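Local coordinates for calcium-regulated actin-bundling protein (Dictyostelium discoideum, PDB 4X3N) that bundles actin filaments in a calcium-regulated manner and may contribute to the structure and reorganization of filopodia and pseudopodia as cells move, at residues P41-A46 with Y88-D93; L94-A99 with G149-L154. All blocks are in the same frame, centred on the assembly; numbering follows the deposited sequence.

Interaction 1. Residues P41-A46 with Y88-D93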
ATOM      1  N   PRO A  41      14.868   6.699  -8.886  1.00 21.52           N
ATOM      2  CA  PRO A  41      14.240   7.999  -8.735  1.00 21.57           C
ATOM      3  C   PRO A  41      13.780   8.542 -10.103  1.00 22.15           C
ATOM      4  O   PRO A  41      14.397   8.256 -11.137  1.00 21.08           O
ATOM      5  CB  PRO A  41      15.332   8.866  -8.144  1.00 22.50           C
ATOM      6  CG  PRO A  41      16.197   7.900  -7.343  1.00 21.20           C
ATOM      7  CD  PRO A  41      16.193   6.634  -8.195  1.00 22.07           C
ATOM      8  N   PHE A  42      12.711   9.315 -10.091  1.00 21.11           N
ATOM      9  CA  PHE A  42      12.119   9.813 -11.336  1.00 21.19           C
ATOM     10  C   PHE A  42      13.170  10.437 -12.279  1.00 22.89           C
ATOM     11  O   PHE A  42      13.105  10.217 -13.509  1.00 21.60           O
ATOM     12  CB  PHE A  42      10.993  10.861 -11.135  1.00 21.18           C
ATOM     13  CG  PHE A  42       9.827  10.458 -10.238  1.00 20.47           C
ATOM     14  CD1 PHE A  42       9.016   9.385 -10.528  1.00 19.06           C
ATOM     15  CD2 PHE A  42       9.525  11.214  -9.083  1.00 21.77           C
ATOM     16  CE1 PHE A  42       7.944   9.070  -9.701  1.00 20.19           C
ATOM     17  CE2 PHE A  42       8.454  10.903  -8.259  1.00 20.35           C
ATOM     18  CZ  PHE A  42       7.648   9.818  -8.595  1.00 21.38           C
ATOM     19  N   SER A  43      14.107  11.222 -11.733  1.00 21.06           N
ATOM     20  CA  SER A  43      15.073  11.982 -12.523  1.00 22.00           C
ATOM     21  C   SER A  43      15.984  11.014 -13.290  1.00 21.97           C
ATOM     22  O   SER A  43      16.313  11.242 -14.437  1.00 22.22           O
ATOM     23  CB  SER A  43      15.869  12.920 -11.641  1.00 23.84           C
ATOM     24  OG  SER A  43      16.517  12.181 -10.593  1.00 22.47           O
ATOM     25  N   GLN A  44      16.353   9.920 -12.667  1.00 19.67           N
ATOM     26  CA  GLN A  44      17.137   8.928 -13.322  1.00 20.80           C
ATOM     27  C   GLN A  44      16.360   8.152 -14.380  1.00 20.60           C
ATOM     28  O   GLN A  44      16.914   7.705 -15.386  1.00 20.62           O
ATOM     29  CB  GLN A  44      17.718   7.981 -12.293  1.00 23.35           C
ATOM     30  CG  GLN A  44      18.847   8.639 -11.486  1.00 23.14           C
ATOM     31  CD  GLN A  44      19.351   7.690 -10.415  1.00 25.10           C
ATOM     32  OE1 GLN A  44      19.760   6.561 -10.701  1.00 26.65           O
ATOM     33  NE2 GLN A  44      19.281   8.122  -9.190  1.00 24.59           N
ATOM     34  N   GLN A  45      15.098   7.952 -14.139  1.00 20.13           N
ATOM     35  CA  GLN A  45      14.223   7.350 -15.155  1.00 18.64           C
ATOM     36  C   GLN A  45      14.207   8.261 -16.381  1.00 19.28           C
ATOM     37  O   GLN A  45      14.246   7.792 -17.564  1.00 21.76           O
ATOM     38  CB  GLN A  45      12.808   7.231 -14.610  1.00 19.00           C
ATOM     39  CG  GLN A  45      12.553   6.212 -13.523  1.00 19.80           C
ATOM     40  CD  GLN A  45      11.163   6.280 -12.951  1.00 23.03           C
ATOM     41  OE1 GLN A  45      10.147   6.474 -13.689  1.00 18.94           O
ATOM     42  NE2 GLN A  45      11.068   6.076 -11.634  1.00 22.09           N
ATOM     43  N   ALA A  46      14.042   9.544 -16.109  1.00 19.79           N
ATOM     44  CA  ALA A  46      14.039  10.593 -17.124  1.00 19.90           C
ATOM     45  C   ALA A  46      15.320  10.600 -17.955  1.00 21.75           C
ATOM     46  O   ALA A  46      15.303  10.633 -19.195  1.00 18.41           O
ATOM     47  CB  ALA A  46      13.854  11.943 -16.481  1.00 20.27           C
ATOM     48  N   TYR A  88      11.888  16.649   0.402  1.00 28.21           N
ATOM     49  CA  TYR A  88      11.316  15.567  -0.364  1.00 25.37           C
ATOM     50  C   TYR A  88      12.409  14.655  -0.852  1.00 26.31           C
ATOM     51  O   TYR A  88      13.297  15.122  -1.505  1.00 25.99           O
ATOM     52  CB  TYR A  88      10.504  16.215  -1.490  1.00 25.13           C
ATOM     53  CG  TYR A  88      10.054  15.264  -2.502  1.00 23.83           C
ATOM     54  CD1 TYR A  88       9.259  14.190  -2.145  1.00 23.78           C
ATOM     55  CD2 TYR A  88      10.435  15.403  -3.847  1.00 24.86           C
ATOM     56  CE1 TYR A  88       8.808  13.317  -3.105  1.00 23.04           C
ATOM     57  CE2 TYR A  88      10.027  14.502  -4.790  1.00 22.12           C
ATOM     58  CZ  TYR A  88       9.245  13.459  -4.405  1.00 21.50           C
ATOM     59  OH  TYR A  88       8.813  12.570  -5.296  1.00 22.43           O
ATOM     60  N   ASP A  89      12.366  13.349  -0.555  1.00 25.36           N
ATOM     61  CA  ASP A  89      13.303  12.406  -1.127  1.00 26.46           C
ATOM     62  C   ASP A  89      12.571  11.850  -2.380  1.00 25.24           C
ATOM     63  O   ASP A  89      11.459  11.314  -2.301  1.00 25.88           O
ATOM     64  CB  ASP A  89      13.619  11.254  -0.191  1.00 28.92           C
ATOM     65  CG  ASP A  89      14.283  11.687   1.110  1.00 31.70           C
ATOM     66  OD1 ASP A  89      15.167  12.545   1.081  1.00 28.28           O
ATOM     67  OD2 ASP A  89      13.909  11.128   2.164  1.00 35.15           O
ATOM     68  N   GLU A  90      13.202  12.013  -3.519  1.00 22.71           N
ATOM     69  CA  GLU A  90      12.563  11.789  -4.799  1.00 23.95           C
ATOM     70  C   GLU A  90      12.004  10.360  -4.929  1.00 22.98           C
ATOM     71  O   GLU A  90      12.693   9.408  -4.660  1.00 19.93           O
ATOM     72  CB  GLU A  90      13.568  12.066  -5.911  1.00 26.97           C
ATOM     73  CG  GLU A  90      12.869  12.293  -7.247  1.00 29.77           C
ATOM     74  CD  GLU A  90      13.802  12.539  -8.413  1.00 26.46           C
ATOM     75  OE1 GLU A  90      15.008  12.554  -8.279  1.00 30.69           O
ATOM     76  OE2 GLU A  90      13.274  12.723  -9.497  1.00 26.08           O
ATOM     77  N   GLY A  91      10.765  10.233  -5.430  1.00 24.39           N
ATOM     78  CA  GLY A  91      10.089   8.940  -5.574  1.00 23.04           C
ATOM     79  C   GLY A  91      10.315   8.239  -6.900  1.00 23.82           C
ATOM     80  O   GLY A  91      11.264   8.553  -7.579  1.00 25.45           O
ATOM     81  N   ASN A  92       9.496   7.226  -7.211  1.00 21.24           N
ATOM     82  CA  ASN A  92       9.669   6.420  -8.402  1.00 19.99           C
ATOM     83  C   ASN A  92       8.389   6.085  -9.131  1.00 20.36           C
ATOM     84  O   ASN A  92       8.407   6.028 -10.381  1.00 19.83           O
ATOM     85  CB  ASN A  92      10.379   5.086  -8.135  1.00 21.21           C
ATOM     86  CG  ASN A  92       9.921   4.342  -6.838  1.00 23.72           C
ATOM     87  OD1 ASN A  92       8.873   4.575  -6.275  1.00 24.04           O
ATOM     88  ND2 ASN A  92      10.779   3.461  -6.361  1.00 23.06           N
ATOM     89  N   ASP A  93       7.319   5.784  -8.409  1.00 18.07           N
ATOM     90  CA  ASP A  93       6.067   5.476  -9.096  1.00 18.02           C
ATOM     91  C   ASP A  93       4.811   5.820  -8.241  1.00 19.25           C
ATOM     92  O   ASP A  93       4.897   6.172  -7.077  1.00 21.08           O
ATOM     93  CB  ASP A  93       6.142   4.094  -9.607  1.00 19.68           C
ATOM     94  CG  ASP A  93       6.173   3.012  -8.487  1.00 19.17           C
ATOM     95  OD1 ASP A  93       5.583   3.204  -7.429  1.00 20.93           O
ATOM     96  OD2 ASP A  93       6.875   2.032  -8.638  1.00 19.16           O
TER
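Pro41, at the N-cap position of helix 42-57, comes closest to Asn92 of an irregular loop, their CA atoms 4.8 Å apart, and Phe42 N donates to Gly91 O over 3.0 Å. The CA of Pro41 makes a further CA-H...O contact with that same oxygen. Glu90 reaches the first turn with an extended side chain whose carboxylate divides its work between its two oxygens. OE1 accepts from Ser43 OG at 2.8 Å, met on its syn side, while OE2 takes a weak bond from Ser43 N and a second from Trp69 NE1 of helix 61-79. A carboxylate at this helix start would probably be stabilised in its negative form by the helix dipole. The phenyl ring of Phe42 is swung anti to its own carbonyl carbon (chi1 -55°), which lays one face on the loop backbone: Gly91 O stands 3.4 Å above the plane over the ring centre, with Asn92 N nearer the rim. Tyr88 OH, held by Gly91 N and Asp76, meets the ring edge 3.4 Å from Phe42 CE2. Trimming Phe42 to an alanine is likely to open a gap between the Gly91-Asn92 peptide and Phe153, with the ring's cover over the loop backbone lost. Gln45 closes the far end, its NE2 donating almost straight to Asn92 O (2.9 Å, 178°), in the carbonyl plane on a lone pair. This amide group is gripped on both polar atoms, since NE2 also reaches Leu40 O and OE1 accepts from Leu154 N. Loop acceptors thus meet the first two N-H groups of the helix, Ser43 only weakly, and tie helix 42-57 to the loop leading into the short strand 93-95 beside the calcium-binding loop.

Interaction 2. Residues L94-A99 with G149-L154. With CA (calcium ion), chain D.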
ATOM      1  N   LEU A  94       3.669   5.835  -8.889  1.00 21.18           N
ATOM      2  CA  LEU A  94       2.409   6.251  -8.328  1.00 21.28           C
ATOM      3  C   LEU A  94       1.350   5.126  -8.471  1.00 21.54           C
ATOM      4  O   LEU A  94       1.268   4.431  -9.513  1.00 19.75           O
ATOM      5  CB  LEU A  94       1.869   7.472  -9.085  1.00 22.32           C
ATOM      6  CG  LEU A  94       2.826   8.644  -9.422  1.00 23.89           C
ATOM      7  CD1 LEU A  94       2.041   9.728 -10.174  1.00 24.47           C
ATOM      8  CD2 LEU A  94       3.437   9.190  -8.133  1.00 24.35           C
ATOM      9  N   ASP A  95       0.482   4.979  -7.465  1.00 20.41           N
ATOM     10  CA  ASP A  95      -0.644   4.074  -7.631  1.00 20.13           C
ATOM     11  C   ASP A  95      -1.599   4.746  -8.620  1.00 19.30           C
ATOM     12  O   ASP A  95      -1.392   5.933  -8.963  1.00 16.72           O
ATOM     13  CB  ASP A  95      -1.242   3.657  -6.293  1.00 20.18           C
ATOM     14  CG  ASP A  95      -2.101   4.723  -5.579  1.00 23.27           C
ATOM     15  OD1 ASP A  95      -2.716   5.661  -6.172  1.00 21.02           O
ATOM     16  OD2 ASP A  95      -2.243   4.521  -4.315  1.00 21.42           O
ATOM     17  N   PHE A  96      -2.647   4.064  -9.017  1.00 20.13           N
ATOM     18  CA  PHE A  96      -3.525   4.611 -10.043  1.00 22.33           C
ATOM     19  C   PHE A  96      -4.347   5.860  -9.591  1.00 23.62           C
ATOM     20  O   PHE A  96      -4.667   6.777 -10.414  1.00 22.67           O
ATOM     21  CB  PHE A  96      -4.472   3.517 -10.579  1.00 22.78           C
ATOM     22  CG  PHE A  96      -3.848   2.514 -11.517  1.00 24.13           C
ATOM     23  CD1 PHE A  96      -2.520   2.516 -11.841  1.00 24.96           C
ATOM     24  CD2 PHE A  96      -4.648   1.505 -12.023  1.00 22.70           C
ATOM     25  CE1 PHE A  96      -2.001   1.552 -12.665  1.00 25.48           C
ATOM     26  CE2 PHE A  96      -4.136   0.547 -12.863  1.00 25.25           C
ATOM     27  CZ  PHE A  96      -2.807   0.570 -13.198  1.00 24.65           C
ATOM     28  N   ASP A  97      -4.666   5.957  -8.309  1.00 20.92           N
ATOM     29  CA  ASP A  97      -5.396   7.126  -7.876  1.00 23.35           C
ATOM     30  C   ASP A  97      -4.462   8.343  -7.897  1.00 26.08           C
ATOM     31  O   ASP A  97      -4.859   9.426  -8.360  1.00 20.64           O
ATOM     32  CB  ASP A  97      -6.027   6.934  -6.504  1.00 23.60           C
ATOM     33  CG  ASP A  97      -7.232   6.016  -6.544  1.00 23.09           C
ATOM     34  OD1 ASP A  97      -8.001   6.028  -7.522  1.00 20.46           O
ATOM     35  OD2 ASP A  97      -7.394   5.280  -5.592  1.00 26.55           O
ATOM     36  N   ILE A  98      -3.243   8.176  -7.372  1.00 22.29           N
ATOM     37  CA  ILE A  98      -2.305   9.253  -7.412  1.00 22.29           C
ATOM     38  C   ILE A  98      -1.879   9.629  -8.878  1.00 25.26           C
ATOM     39  O   ILE A  98      -1.733  10.806  -9.188  1.00 26.47           O
ATOM     40  CB  ILE A  98      -1.082   8.949  -6.552  1.00 22.43           C
ATOM     41  CG1 ILE A  98      -1.466   8.627  -5.108  1.00 23.43           C
ATOM     42  CG2 ILE A  98      -0.162  10.133  -6.564  1.00 22.54           C
ATOM     43  CD1 ILE A  98      -2.305   9.691  -4.388  1.00 24.74           C
ATOM     44  N   ALA A  99      -1.685   8.635  -9.755  1.00 24.30           N
ATOM     45  CA  ALA A  99      -1.460   8.862 -11.179  1.00 22.65           C
ATOM     46  C   ALA A  99      -2.519   9.702 -11.811  1.00 24.01           C
ATOM     47  O   ALA A  99      -2.241  10.634 -12.607  1.00 23.50           O
ATOM     48  CB  ALA A  99      -1.325   7.547 -11.944  1.00 24.49           C
ATOM     49  N   GLY A 149       0.331  -2.255 -11.190  1.00 22.50           N
ATOM     50  CA  GLY A 149      -0.626  -1.264 -10.712  1.00 24.20           C
ATOM     51  C   GLY A 149       0.002   0.088 -10.341  1.00 23.30           C
ATOM     52  O   GLY A 149      -0.617   0.882  -9.610  1.00 24.33           O
ATOM     53  N   ARG A 150       1.241   0.332 -10.791  1.00 22.05           N
ATOM     54  CA  ARG A 150       1.944   1.569 -10.523  1.00 21.64           C
ATOM     55  C   ARG A 150       2.350   2.261 -11.843  1.00 21.74           C
ATOM     56  O   ARG A 150       2.587   1.599 -12.886  1.00 22.82           O
ATOM     57  CB  ARG A 150       3.201   1.305  -9.711  1.00 21.62           C
ATOM     58  CG  ARG A 150       3.097   0.407  -8.478  1.00 24.03           C
ATOM     59  CD  ARG A 150       2.407   1.037  -7.295  1.00 23.91           C
ATOM     60  NE  ARG A 150       3.113   2.214  -6.794  1.00 22.24           N
ATOM     61  CZ  ARG A 150       2.765   2.882  -5.705  1.00 22.38           C
ATOM     62  NH1 ARG A 150       1.718   2.464  -4.964  1.00 22.28           N
ATOM     63  NH2 ARG A 150       3.447   3.967  -5.336  1.00 20.78           N
ATOM     64  N   VAL A 151       2.395   3.583 -11.809  1.00 19.98           N
ATOM     65  CA  VAL A 151       2.865   4.378 -12.924  1.00 23.94           C
ATOM     66  C   VAL A 151       4.179   5.099 -12.547  1.00 21.25           C
ATOM     67  O   VAL A 151       4.218   5.886 -11.588  1.00 21.65           O
ATOM     68  CB  VAL A 151       1.821   5.393 -13.387  1.00 24.09           C
ATOM     69  CG1 VAL A 151       2.373   6.227 -14.502  1.00 25.74           C
ATOM     70  CG2 VAL A 151       0.546   4.708 -13.848  1.00 24.90           C
ATOM     71  N   SER A 152       5.234   4.730 -13.266  1.00 20.15           N
ATOM     72  CA  SER A 152       6.522   5.329 -13.152  1.00 18.73           C
ATOM     73  C   SER A 152       6.580   6.518 -14.108  1.00 19.76           C
ATOM     74  O   SER A 152       5.763   6.622 -15.011  1.00 19.20           O
ATOM     75  CB  SER A 152       7.580   4.322 -13.506  1.00 19.18           C
ATOM     76  OG  SER A 152       7.357   3.819 -14.825  1.00 18.99           O
ATOM     77  N   PHE A 153       7.553   7.391 -13.919  1.00 19.30           N
ATOM     78  CA  PHE A 153       7.816   8.469 -14.877  1.00 18.49           C
ATOM     79  C   PHE A 153       8.223   7.902 -16.191  1.00 18.26           C
ATOM     80  O   PHE A 153       7.788   8.384 -17.227  1.00 18.13           O
ATOM     81  CB  PHE A 153       8.855   9.417 -14.338  1.00 19.45           C
ATOM     82  CG  PHE A 153       8.911  10.760 -15.021  1.00 18.02           C
ATOM     83  CD1 PHE A 153       7.766  11.447 -15.338  1.00 20.58           C
ATOM     84  CD2 PHE A 153      10.154  11.391 -15.236  1.00 21.66           C
ATOM     85  CE1 PHE A 153       7.840  12.704 -15.983  1.00 21.20           C
ATOM     86  CE2 PHE A 153      10.226  12.685 -15.841  1.00 22.00           C
ATOM     87  CZ  PHE A 153       9.081  13.297 -16.239  1.00 21.69           C
ATOM     88  N   LEU A 154       8.990   6.813 -16.165  1.00 18.26           N
ATOM     89  CA  LEU A 154       9.353   6.083 -17.377  1.00 18.41           C
ATOM     90  C   LEU A 154       8.116   5.666 -18.170  1.00 17.97           C
ATOM     91  O   LEU A 154       8.084   5.839 -19.361  1.00 18.64           O
ATOM     92  CB  LEU A 154      10.174   4.831 -17.140  1.00 20.94           C
ATOM     93  CG  LEU A 154      10.640   4.025 -18.370  1.00 23.41           C
ATOM     94  CD1 LEU A 154      11.639   4.771 -19.265  1.00 25.62           C
ATOM     95  CD2 LEU A 154      11.278   2.738 -17.912  1.00 24.87           C
TER
HETATM   96 CA    CA D 301       4.022  -0.011 -13.727  1.00 25.66          CA
HETATM   97  O   HOH W   1      -3.139   1.094  -8.369  1.00 19.35           O
HETATM   98  O   HOH W   2       6.077   0.250 -12.544  1.00 19.76           O
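Gly149 turns its carbonyl toward Phe96, with its O 3.4 Å from Phe96 CD1 and oblique to the ring. A water joins the two backbones by donating to Gly149 O and accepting from Phe96 N. Next comes Arg150, whose two ends do different jobs. Its backbone O binds the calcium ion at 2.3 Å, together with a water and with Asp144, Asn146, Asp148 and Glu155, as expected of an EF-hand loop. Its side chain, bent at chi2 and chi3 (-73° and -62°), folds back so that one guanidinium face lies over the peptide joining Leu94 to Asp95, with Asp95 N over the centre. NE makes a salt bridge with Asp93 OD1, which helps to fix the rotation of the group. Asp95 OD2 lies 4.5 Å from Arg150 NH1, well off the guanidinium plane and too far for a salt bridge; Asp95 instead caps helix 96-111, its OD1 accepting from Ile98 N at 2.8 Å. Val151 forms the antiparallel hydrogen-bonded pair with Leu94: Leu94 N donates to Val151 O (2.8 Å) and Val151 N to Leu94 O (2.7 Å). On the face of the sheet that carries Leu94 and Val151, Val151 CG2 packs 3.9 Å from Ala99 CB and also touches the Phe96 ring. Ser152 then stands at the N-cap position of helix 153-160, where its OG also hydrogen-bonds to the calcium ligand Glu155. The two short strands form a small antiparallel sheet, resembling the one that joins the loops of paired EF-hands. Around it, helix 132-143 packs through Leu139 on Phe96 and Ala99 and through Val143 on Val151, helix 61-79 meets Leu94 through Ile72 and Asp76, and Phe153 packs against Phe42 of helix 42-57 and Ile72 of helix 61-79.

The two contacts follow one another along the chain, their centres about 12 Å apart, and adjoin where Asp93 ends the loop of interaction 1 and Leu94 continues the strand in interaction 2. Interaction 1 lies nearer the centre of the chain, yet it is only partly buried, and side-chain acceptors and an amide do much of its bonding to a helix start. Interaction 2 is the more buried; it relies on paired strand backbones, small apolar contacts and a metal-bound carbonyl. Gln45 of helix 42-57 meets the start of helix 153-160, and Asp93 pairs with Arg150, so the two contacts are tied together beside the calcium site.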